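Local coordinates for 14-3-3 protein (Cryptosporidium parvum, PDB 3EFZ) that probably binds phosphoserine-containing segments of partner proteins, as 14-3-3 proteins do, and so takes part in cell signalling and regulation, at residues Met152-Lys155 with Ala156-Leu159; Lys160-Glu163 with Lys164-Ile168; Glu114-Ile117 with Leu118-Glu122; Arg72-Val75 with Thr76-Asn80. All blocks are in the same frame, centred on the assembly; numbering follows the deposited sequence. Where two conformers were deposited one is given.

Contact 1: Met152-Lys155 with Ala156-Leu159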
loop_
_atom_site.group_PDB
_atom_site.type_symbol
_atom_site.label_atom_id
_atom_site.label_comp_id
_atom_site.label_asym_id
_atom_site.label_seq_id
_atom_site.Cartn_x
_atom_site.Cartn_y
_atom_site.Cartn_z
ATOM N N MET B 152 -17.039 -4.248 -2.061
ATOM C CA MET B 152 -18.370 -3.717 -1.775
ATOM C C MET B 152 -18.555 -3.282 -0.304
ATOM O O MET B 152 -19.183 -2.252 -0.015
ATOM C CB MET B 152 -19.447 -4.731 -2.179
ATOM C CG MET B 152 -19.704 -4.773 -3.670
ATOM S SD MET B 152 -20.166 -3.161 -4.330
ATOM C CE MET B 152 -19.214 -3.211 -5.828
ATOM N N ARG B 153 -18.017 -4.093 0.612
ATOM C CA ARG B 153 -18.018 -3.800 2.061
ATOM C C ARG B 153 -17.271 -2.500 2.336
ATOM O O ARG B 153 -17.701 -1.697 3.177
ATOM C CB ARG B 153 -17.412 -4.975 2.867
ATOM C CG ARG B 153 -17.191 -4.728 4.376
ATOM C CD ARG B 153 -16.999 -6.052 5.170
ATOM N NE ARG B 153 -15.860 -6.847 4.668
ATOM C CZ ARG B 153 -14.598 -6.674 5.050
ATOM N NH1 ARG B 153 -14.292 -5.754 5.967
ATOM N NH2 ARG B 153 -13.632 -7.424 4.521
ATOM N N TYR B 154 -16.167 -2.284 1.614
ATOM C CA TYR B 154 -15.410 -1.038 1.750
ATOM C C TYR B 154 -16.208 0.177 1.293
ATOM O O TYR B 154 -16.126 1.227 1.920
ATOM C CB TYR B 154 -14.097 -1.085 0.965
ATOM C CG TYR B 154 -13.073 -2.124 1.406
ATOM C CD1 TYR B 154 -13.200 -2.852 2.603
ATOM C CD2 TYR B 154 -11.945 -2.350 0.619
ATOM C CE1 TYR B 154 -12.234 -3.785 2.974
ATOM C CE2 TYR B 154 -10.969 -3.260 0.983
ATOM C CZ TYR B 154 -11.117 -3.978 2.142
ATOM O OH TYR B 154 -10.104 -4.859 2.436
ATOM N N LYS B 155 -16.957 0.039 0.194
ATOM C CA LYS B 155 -17.739 1.159 -0.365
ATOM C C LYS B 155 -18.842 1.499 0.625
ATOM O O LYS B 155 -19.131 2.670 0.864
ATOM C CB LYS B 155 -18.369 0.817 -1.733
ATOM C CG LYS B 155 -17.413 0.513 -2.888
ATOM C CD LYS B 155 -18.184 0.479 -4.216
ATOM C CE LYS B 155 -17.299 0.044 -5.364
ATOM N NZ LYS B 155 -17.970 0.157 -6.716
ATOM N N ALA B 156 -19.436 0.447 1.188
ATOM C CA ALA B 156 -20.490 0.514 2.199
ATOM C C ALA B 156 -20.073 1.260 3.473
ATOM O O ALA B 156 -20.919 1.834 4.143
ATOM C CB ALA B 156 -20.958 -0.905 2.551
ATOM N N GLU B 157 -18.783 1.220 3.817
ATOM C CA GLU B 157 -18.238 1.954 4.968
ATOM C C GLU B 157 -18.128 3.452 4.679
ATOM O O GLU B 157 -18.033 4.281 5.607
ATOM C CB GLU B 157 -16.848 1.417 5.348
ATOM C CG GLU B 157 -16.789 -0.046 5.722
ATOM C CD GLU B 157 -15.351 -0.530 5.973
ATOM O OE1 GLU B 157 -14.407 0.068 5.412
ATOM O OE2 GLU B 157 -15.161 -1.506 6.725
ATOM N N ILE B 158 -18.094 3.785 3.388
ATOM C CA ILE B 158 -17.931 5.154 2.919
ATOM C C ILE B 158 -19.276 5.798 2.578
ATOM O O ILE B 158 -19.539 6.938 2.961
ATOM C CB ILE B 158 -17.007 5.214 1.666
ATOM C CG1 ILE B 158 -15.615 4.657 2.006
ATOM C CG2 ILE B 158 -16.943 6.637 1.097
ATOM C CD1 ILE B 158 -14.659 4.627 0.844
ATOM N N LEU B 159 -20.099 5.064 1.834
ATOM C CA LEU B 159 -21.367 5.569 1.305
ATOM C C LEU B 159 -22.462 5.709 2.368
ATOM O O LEU B 159 -22.337 5.184 3.477
ATOM C CB LEU B 159 -21.814 4.725 0.099
ATOM C CG LEU B 159 -20.874 4.760 -1.141
ATOM C CD1 LEU B 159 -21.302 3.733 -2.187
ATOM C CD2 LEU B 159 -20.712 6.137 -1.796
HETATM O O HOH W 1 -13.847 1.687 3.496
#
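Lys155 O takes two backbone N-H groups at the end of helix 138-158. Leu159 N lies 2.8 Å from Lys155 O and meets it almost head-on, with a C=O...N angle of 168°. Ile158 N, 2.9 Å from the same Lys155 O, comes in above the carbonyl plane, where no lone pair points. Just before this, the turn is slack: Glu157 N makes only weak bonds, to Arg153 O and Tyr154 O.

With CG anti to its own carbonyl carbon (chi1 -59°) and the rest of the chain extended, Glu157 runs back along the helix, its CG 3.2 Å from Arg153 O. A water 2.6 Å from Glu157 OE1 donates to it and also to Tyr154 O, tying carboxylate to backbone. Glu157 OE2 stays 4.4 Å from Arg153 NH1, beyond salt-bridge range, and pairs instead with Arg79, while Arg153 NE bonds Tyr175 OH. The carboxylate thus pairs with one of the two predicted phosphoserine-contacting arginines, in the basic pocket expected of the family.

The helix is hemmed in by its neighbours: Tyr154 packs on helix 63-81, Ile158 and Lys155 touch helix 100-131, and Ala156 and Leu159 lean on helix 161-185.

Contact 2: Lys160-Glu163 with Lys164-Ile168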
loop_
_atom_site.group_PDB
_atom_site.type_symbol
_atom_site.label_atom_id
_atom_site.label_comp_id
_atom_site.label_asym_id
_atom_site.label_seq_id
_atom_site.Cartn_x
_atom_site.Cartn_y
_atom_site.Cartn_z
ATOM N N LYS B 160 -23.521 6.447 2.033
ATOM C CA LYS B 160 -24.575 6.751 2.988
ATOM C C LYS B 160 -25.943 6.243 2.511
ATOM O O LYS B 160 -26.160 6.045 1.311
ATOM C CB LYS B 160 -24.649 8.269 3.240
ATOM C CG LYS B 160 -23.368 8.924 3.764
ATOM C CD LYS B 160 -23.140 8.598 5.239
ATOM C CE LYS B 160 -21.732 8.957 5.695
ATOM N NZ LYS B 160 -21.342 8.122 6.867
ATOM N N ASP B 161 -26.857 6.061 3.465
ATOM C CA ASP B 161 -28.272 5.780 3.202
ATOM C C ASP B 161 -28.511 4.581 2.303
ATOM O O ASP B 161 -28.151 3.452 2.649
ATOM C CB ASP B 161 -28.986 7.029 2.649
ATOM C CG ASP B 161 -28.715 8.264 3.479
ATOM O OD1 ASP B 161 -29.049 8.243 4.678
ATOM O OD2 ASP B 161 -28.164 9.247 2.935
ATOM N N GLU B 162 -29.116 4.834 1.148
ATOM C CA GLU B 162 -29.517 3.766 0.253
ATOM C C GLU B 162 -28.316 3.233 -0.534
ATOM O O GLU B 162 -28.140 2.012 -0.659
ATOM C CB GLU B 162 -30.663 4.231 -0.654
ATOM C CG GLU B 162 -31.710 3.152 -0.936
ATOM C CD GLU B 162 -32.219 2.421 0.330
ATOM O OE1 GLU B 162 -32.719 3.099 1.267
ATOM O OE2 GLU B 162 -32.122 1.166 0.369
ATOM N N GLU B 163 -27.470 4.148 -1.007
ATOM C CA GLU B 163 -26.272 3.799 -1.752
ATOM C C GLU B 163 -25.409 2.852 -0.901
ATOM O O GLU B 163 -24.841 1.888 -1.406
ATOM C CB GLU B 163 -25.533 5.075 -2.248
ATOM C CG GLU B 163 -24.423 5.634 -1.341
ATOM C CD GLU B 163 -24.076 7.135 -1.560
ATOM O OE1 GLU B 163 -23.968 7.865 -0.539
ATOM O OE2 GLU B 163 -23.901 7.587 -2.730
ATOM N N LYS B 164 -25.354 3.115 0.402
ATOM C CA LYS B 164 -24.735 2.221 1.380
ATOM C C LYS B 164 -25.462 0.875 1.442
ATOM O O LYS B 164 -24.838 -0.171 1.317
ATOM C CB LYS B 164 -24.732 2.885 2.756
ATOM C CG LYS B 164 -24.268 2.021 3.912
ATOM C CD LYS B 164 -24.279 2.835 5.206
ATOM C CE LYS B 164 -23.790 2.011 6.373
ATOM N NZ LYS B 164 -23.615 2.823 7.624
ATOM N N ASN B 165 -26.780 0.914 1.633
ATOM C CA ASN B 165 -27.581 -0.300 1.708
ATOM C C ASN B 165 -27.472 -1.182 0.467
ATOM O O ASN B 165 -27.457 -2.405 0.578
ATOM C CB ASN B 165 -29.040 0.020 2.030
ATOM C CG ASN B 165 -29.241 0.442 3.490
ATOM O OD1 ASN B 165 -28.402 0.165 4.359
ATOM N ND2 ASN B 165 -30.364 1.097 3.764
ATOM N N GLN B 166 -27.382 -0.558 -0.705
ATOM C CA GLN B 166 -27.195 -1.304 -1.954
ATOM C C GLN B 166 -25.830 -1.967 -1.984
ATOM O O GLN B 166 -25.714 -3.080 -2.463
ATOM C CB GLN B 166 -27.350 -0.414 -3.192
ATOM C CG GLN B 166 -28.692 0.295 -3.375
ATOM C CD GLN B 166 -28.567 1.500 -4.302
ATOM O OE1 GLN B 166 -29.232 2.526 -4.116
ATOM N NE2 GLN B 166 -27.676 1.393 -5.291
ATOM N N CYS B 167 -24.788 -1.290 -1.493
ATOM C CA CYS B 167 -23.460 -1.916 -1.420
ATOM C C CYS B 167 -23.436 -3.066 -0.420
ATOM O O CYS B 167 -22.766 -4.069 -0.651
ATOM C CB CYS B 167 -22.334 -0.911 -1.085
ATOM S SG CYS B 167 -21.984 0.246 -2.415
ATOM N N ILE B 168 -24.144 -2.918 0.699
ATOM C CA ILE B 168 -24.231 -4.011 1.667
ATOM C C ILE B 168 -24.951 -5.199 1.020
ATOM O O ILE B 168 -24.499 -6.346 1.136
ATOM C CB ILE B 168 -24.909 -3.580 2.988
ATOM C CG1 ILE B 168 -24.005 -2.606 3.757
ATOM C CG2 ILE B 168 -25.216 -4.806 3.861
ATOM C CD1 ILE B 168 -24.734 -1.717 4.739
#
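Gln166 N reaches back to Glu162 O across 2.7 Å near the N-terminal end of helix 161-185, and the Gln166 side chain folds over the same carbonyl, with CG 3.3 Å from Glu162 O. Gln166 gets there because its CG is swung beside its own backbone N (chi1 -59°). Asn165 does likewise one residue earlier, bringing its CG to 3.3 Å from Asp161 O, while Asn165 N bonds that oxygen. The backbone is the tight part of the contact.

The side chains above it are looser and exposed, and Glu162 and Gln166 also touch a crystal neighbour. The Glu162 chain bends at chi2, and its OE2 passes obliquely over Asn165, 3.7 Å from Asn165 CB, with the carboxylate and amide planes turned 65° apart. Glu162 also crosses Gln166 at about a right angle, Glu162 CG to Gln166 OE1 4.1 Å, without a polar bond.

Glu163, its chain extended beyond CG, reaches Lys160 N: Glu163 OE1 accepts from this loop residue at 3.0 Å, on the anti side of the carboxylate. Cys167 turns inward and packs on Lys155 and Leu159, while Ile168 meets Ala156, Leu209 and Leu210.

Three carboxylates lie spread round this end, where the helix dipole would probably favour their charge; the chemistry is that of an exposed helix end held by backbone bonds more than by side-chain pairs.

Contact 3: Glu114-Ile117 with Leu118-Glu122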
loop_
_atom_site.group_PDB
_atom_site.type_symbol
_atom_site.label_atom_id
_atom_site.label_comp_id
_atom_site.label_asym_id
_atom_site.label_seq_id
_atom_site.Cartn_x
_atom_site.Cartn_y
_atom_site.Cartn_z
ATOM N N GLU B 114 -11.164 8.406 0.633
ATOM C CA GLU B 114 -12.410 7.696 0.409
ATOM C C GLU B 114 -12.885 7.765 -1.050
ATOM O O GLU B 114 -13.383 6.768 -1.553
ATOM C CB GLU B 114 -13.513 8.121 1.418
ATOM C CG GLU B 114 -13.125 7.804 2.877
ATOM C CD GLU B 114 -14.283 7.707 3.847
ATOM O OE1 GLU B 114 -15.173 8.578 3.847
ATOM O OE2 GLU B 114 -14.295 6.740 4.643
ATOM N N GLU B 115 -12.734 8.923 -1.723
ATOM C CA GLU B 115 -12.998 9.043 -3.170
ATOM C C GLU B 115 -12.165 7.969 -3.897
ATOM O O GLU B 115 -12.688 7.228 -4.702
ATOM C CB GLU B 115 -12.705 10.471 -3.711
ATOM C CG GLU B 115 -13.862 11.507 -3.489
ATOM C CD GLU B 115 -13.499 13.019 -3.679
ATOM O OE1 GLU B 115 -14.435 13.869 -3.580
ATOM O OE2 GLU B 115 -12.309 13.374 -3.922
ATOM N N SER B 116 -10.882 7.865 -3.551
ATOM C CA SER B 116 -9.955 6.867 -4.094
ATOM C C SER B 116 -10.365 5.408 -3.859
ATOM O O SER B 116 -10.336 4.609 -4.791
ATOM C CB SER B 116 -8.538 7.118 -3.555
ATOM O OG SER B 116 -7.958 8.198 -4.257
ATOM N N ILE B 117 -10.750 5.055 -2.632
ATOM C CA ILE B 117 -11.261 3.712 -2.379
ATOM C C ILE B 117 -12.474 3.452 -3.281
ATOM O O ILE B 117 -12.537 2.399 -3.894
ATOM C CB ILE B 117 -11.682 3.504 -0.915
ATOM C CG1 ILE B 117 -10.475 3.578 0.021
ATOM C CG2 ILE B 117 -12.507 2.180 -0.746
ATOM C CD1 ILE B 117 -10.900 3.849 1.495
ATOM N N LEU B 118 -13.420 4.405 -3.363
ATOM C CA LEU B 118 -14.619 4.248 -4.216
ATOM C C LEU B 118 -14.305 4.032 -5.693
ATOM O O LEU B 118 -14.838 3.121 -6.312
ATOM C CB LEU B 118 -15.560 5.446 -4.106
ATOM C CG LEU B 118 -16.186 5.724 -2.739
ATOM C CD1 LEU B 118 -16.949 7.021 -2.816
ATOM C CD2 LEU B 118 -17.088 4.566 -2.272
ATOM N N LEU B 119 -13.461 4.900 -6.248
ATOM C CA LEU B 119 -13.142 4.888 -7.665
ATOM C C LEU B 119 -12.300 3.682 -8.041
ATOM O O LEU B 119 -12.584 3.019 -9.045
ATOM C CB LEU B 119 -12.439 6.185 -8.078
ATOM C CG LEU B 119 -13.331 7.428 -8.136
ATOM C CD1 LEU B 119 -12.503 8.707 -8.257
ATOM C CD2 LEU B 119 -14.334 7.332 -9.282
ATOM N N GLU B 120 -11.290 3.381 -7.230
ATOM C CA GLU B 120 -10.345 2.315 -7.550
ATOM C C GLU B 120 -10.882 0.933 -7.244
ATOM O O GLU B 120 -10.503 -0.043 -7.880
ATOM C CB GLU B 120 -8.982 2.564 -6.886
ATOM C CG GLU B 120 -8.230 3.732 -7.527
ATOM C CD GLU B 120 -7.162 4.332 -6.614
ATOM O OE1 GLU B 120 -6.735 3.649 -5.655
ATOM O OE2 GLU B 120 -6.743 5.484 -6.863
ATOM N N SER B 121 -11.765 0.833 -6.263
ATOM C CA SER B 121 -12.426 -0.443 -6.053
ATOM C C SER B 121 -13.369 -0.792 -7.237
ATOM O O SER B 121 -13.472 -1.949 -7.627
ATOM C CB SER B 121 -13.084 -0.516 -4.661
ATOM O OG SER B 121 -14.155 0.400 -4.554
ATOM N N GLU B 122 -14.029 0.200 -7.833
ATOM C CA GLU B 122 -14.808 -0.073 -9.026
ATOM C C GLU B 122 -13.881 -0.526 -10.180
ATOM O O GLU B 122 -14.241 -1.446 -10.925
ATOM C CB GLU B 122 -15.690 1.129 -9.383
ATOM C CG GLU B 122 -16.719 0.911 -10.487
ATOM C CD GLU B 122 -17.600 -0.309 -10.307
ATOM O OE1 GLU B 122 -17.949 -0.909 -11.338
ATOM O OE2 GLU B 122 -17.952 -0.663 -9.163
HETATM O O HOH W 2 -7.889 7.872 -7.061
#
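Ser121 turns its OG between its own backbone N and carbonyl carbon (chi1 66°), which carries the hydroxyl back to Ile117 O, one turn earlier in helix 100-131. This is the familiar intrahelical serine bond, here in a long helix of the all-helical 14-3-3 fold. Ser121 OG donates to Ile117 O at 2.7 Å while Ser121 N donates to it at 2.9 Å, the two approaching from opposite faces of the carbonyl plane. The buried hydroxyl thus spends its proton on its own helix.

Leu118 and Leu119 both lie back along the chain: Leu118 CG sits 3.2 Å from Glu114 O, and Leu119 CG is 3.5 Å from Glu115 O. Leu118 goes on to touch Leu159, whereas Leu119 is exposed.

On another side of the helix, Ile117 packs against Val75 and Ile78 of helix 63-81 and Ile158 of helix 138-158, bridging the two helices that carry the predicted phosphoserine-binding arginines. Glu120 is directed by a salt bridge from its OE1 to Arg74, and its CB rests 3.2 Å from Ser116 O.

Ser116 OG and Glu120 OE2 are 4.0 Å apart and do not bond directly. One water spans them, 2.8 Å from Ser116 OG and donating to Glu120 OE2 at 2.7 Å.

Contact 4: Arg72-Val75 with Thr76-Asn80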
loop_
_atom_site.group_PDB
_atom_site.type_symbol
_atom_site.label_atom_id
_atom_site.label_comp_id
_atom_site.label_asym_id
_atom_site.label_seq_id
_atom_site.Cartn_x
_atom_site.Cartn_y
_atom_site.Cartn_z
ATOM N N ARG B 72 -6.139 -3.649 -5.339
ATOM C CA ARG B 72 -6.872 -4.217 -4.196
ATOM C C ARG B 72 -6.066 -3.902 -2.934
ATOM O O ARG B 72 -6.612 -3.528 -1.904
ATOM C CB ARG B 72 -6.944 -5.741 -4.355
ATOM C CG ARG B 72 -8.044 -6.481 -3.629
ATOM C CD ARG B 72 -8.011 -6.590 -2.102
ATOM N NE ARG B 72 -6.690 -6.623 -1.498
ATOM C CZ ARG B 72 -6.443 -7.011 -0.242
ATOM N NH1 ARG B 72 -7.429 -7.450 0.534
ATOM N NH2 ARG B 72 -5.195 -6.985 0.234
ATOM N N ASN B 73 -4.753 -4.080 -3.051
ATOM C CA ASN B 73 -3.829 -3.948 -1.928
ATOM C C ASN B 73 -3.697 -2.476 -1.573
ATOM O O ASN B 73 -3.808 -2.105 -0.406
ATOM C CB ASN B 73 -2.475 -4.577 -2.240
ATOM C CG ASN B 73 -2.511 -6.112 -2.285
ATOM O OD1 ASN B 73 -3.449 -6.765 -1.814
ATOM N ND2 ASN B 73 -1.457 -6.689 -2.839
ATOM N N ARG B 74 -3.501 -1.634 -2.579
ATOM C CA ARG B 74 -3.559 -0.189 -2.373
ATOM C C ARG B 74 -4.804 0.288 -1.609
ATOM O O ARG B 74 -4.698 1.092 -0.691
ATOM C CB ARG B 74 -3.465 0.538 -3.716
ATOM C CG ARG B 74 -4.065 1.957 -3.749
ATOM C CD ARG B 74 -3.421 2.794 -4.858
ATOM N NE ARG B 74 -4.163 4.030 -5.143
ATOM C CZ ARG B 74 -3.884 5.232 -4.645
ATOM N NH1 ARG B 74 -4.645 6.267 -4.998
ATOM N NH2 ARG B 74 -2.845 5.414 -3.815
ATOM N N VAL B 75 -5.969 -0.164 -2.056
ATOM C CA VAL B 75 -7.275 0.236 -1.485
ATOM C C VAL B 75 -7.420 -0.208 -0.012
ATOM O O VAL B 75 -7.992 0.497 0.811
ATOM C CB VAL B 75 -8.456 -0.326 -2.358
ATOM C CG1 VAL B 75 -9.723 -0.450 -1.559
ATOM C CG2 VAL B 75 -8.702 0.547 -3.547
ATOM N N THR B 76 -6.892 -1.384 0.287
ATOM C CA THR B 76 -6.768 -1.890 1.659
ATOM C C THR B 76 -5.825 -0.990 2.473
ATOM O O THR B 76 -6.126 -0.649 3.627
ATOM C CB THR B 76 -6.281 -3.348 1.651
ATOM O OG1 THR B 76 -7.147 -4.114 0.806
ATOM C CG2 THR B 76 -6.337 -3.970 3.039
ATOM N N SER B 77 -4.706 -0.584 1.872
ATOM C CA SER B 77 -3.811 0.337 2.559
ATOM C C SER B 77 -4.424 1.726 2.745
ATOM O O SER B 77 -4.199 2.326 3.770
ATOM C CB SER B 77 -2.432 0.428 1.907
ATOM O OG SER B 77 -1.764 -0.838 1.957
ATOM N N ILE B 78 -5.176 2.232 1.766
ATOM C CA ILE B 78 -5.849 3.536 1.907
ATOM C C ILE B 78 -6.851 3.439 3.064
ATOM O O ILE B 78 -6.879 4.290 3.949
ATOM C CB ILE B 78 -6.513 4.005 0.589
ATOM C CG1 ILE B 78 -5.460 4.216 -0.510
ATOM C CG2 ILE B 78 -7.270 5.294 0.801
ATOM C CD1 ILE B 78 -6.050 4.279 -1.907
ATOM N N ARG B 79 -7.625 2.354 3.089
ATOM C CA ARG B 79 -8.568 2.118 4.179
ATOM C C ARG B 79 -7.871 2.006 5.544
ATOM O O ARG B 79 -8.383 2.528 6.528
ATOM C CB ARG B 79 -9.415 0.891 3.875
ATOM C CG ARG B 79 -10.454 0.519 4.929
ATOM C CD ARG B 79 -11.156 -0.693 4.431
ATOM N NE ARG B 79 -12.098 -1.255 5.388
ATOM C CZ ARG B 79 -11.849 -2.277 6.188
ATOM N NH1 ARG B 79 -10.668 -2.879 6.163
ATOM N NH2 ARG B 79 -12.808 -2.705 7.000
ATOM N N ASN B 80 -6.713 1.342 5.601
ATOM C CA ASN B 80 -5.990 1.138 6.842
ATOM C C ASN B 80 -5.521 2.454 7.456
ATOM O O ASN B 80 -5.631 2.650 8.669
ATOM C CB ASN B 80 -4.792 0.194 6.632
ATOM C CG ASN B 80 -4.012 -0.060 7.920
ATOM O OD1 ASN B 80 -4.426 -0.855 8.746
ATOM N ND2 ASN B 80 -2.872 0.607 8.080
#
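Arg72 O is gripped twice by Thr76: the hydroxyl Thr76 OG1 donates at 2.8 Å to Arg72 O, and Thr76 N donates at 3.1 Å, from the opposite face of the carbonyl plane. The Arg72 side chain, bent at chi2 and chi3 (-69° and -31°), doubles back so that its guanidinium lies flat over that hydroxyl, with Thr76 OG1 3.2 Å from CZ and above the centre of one face. Nothing bonds there, since the Arg72 N-H groups point along their own plane; instead Arg72 NH2 donates to Asn73 OD1 at 2.7 Å, holding the flat group in its tilt.

This turn belongs to helix 63-81, which in this 14-3-3 dimer lies against helix 32-54 of its own chain and against the second subunit. Ser77 OG bonds Tyr45 and also Glu120 of that second subunit, and Asn73 ND2 bonds Asp123 of the second subunit.

Packing takes over further along. Ile78 CD1 sits over the centre of one face of the Arg74 guanidinium, 3.6 Å from Arg74 CZ, and also touches the aliphatic part, 3.6 Å from Arg74 CG. Arg74 NE keeps its salt bridge to Glu120 of its own chain. Past it, Arg79, CG anti to its backbone N (chi1 -180°), is extended as far as NE toward Glu157, the salt-bridge partner of its NH2; Arg79 is itself a predicted phosphoserine contact.

In the fold
Contacts 4, 3 and 1 lie on three adjoining helices, and contact 2 begins where contact 1 ends. Contacts 1 and 4 supply the two predicted phosphoserine-binding arginines: Arg153 NH1 and Arg79 NH2 are 3.5 Å apart, with Glu157 OE2 2.7 Å from Arg79 NH2, in a pocket suited to an anion. Contact 3 touches both, through Ile158 CD1 to Ile117 CG2 at 3.6 Å and Glu120 OE1 to Arg74 NE at 2.7 Å. Contact 2 touches contact 1 at Leu159 CD1 and Cys167 SG (3.6 Å) but stays remote from contact 4, with centres about 20 Å apart; the Cys167 and Arg153 side chains are about 8 Å apart at their nearest.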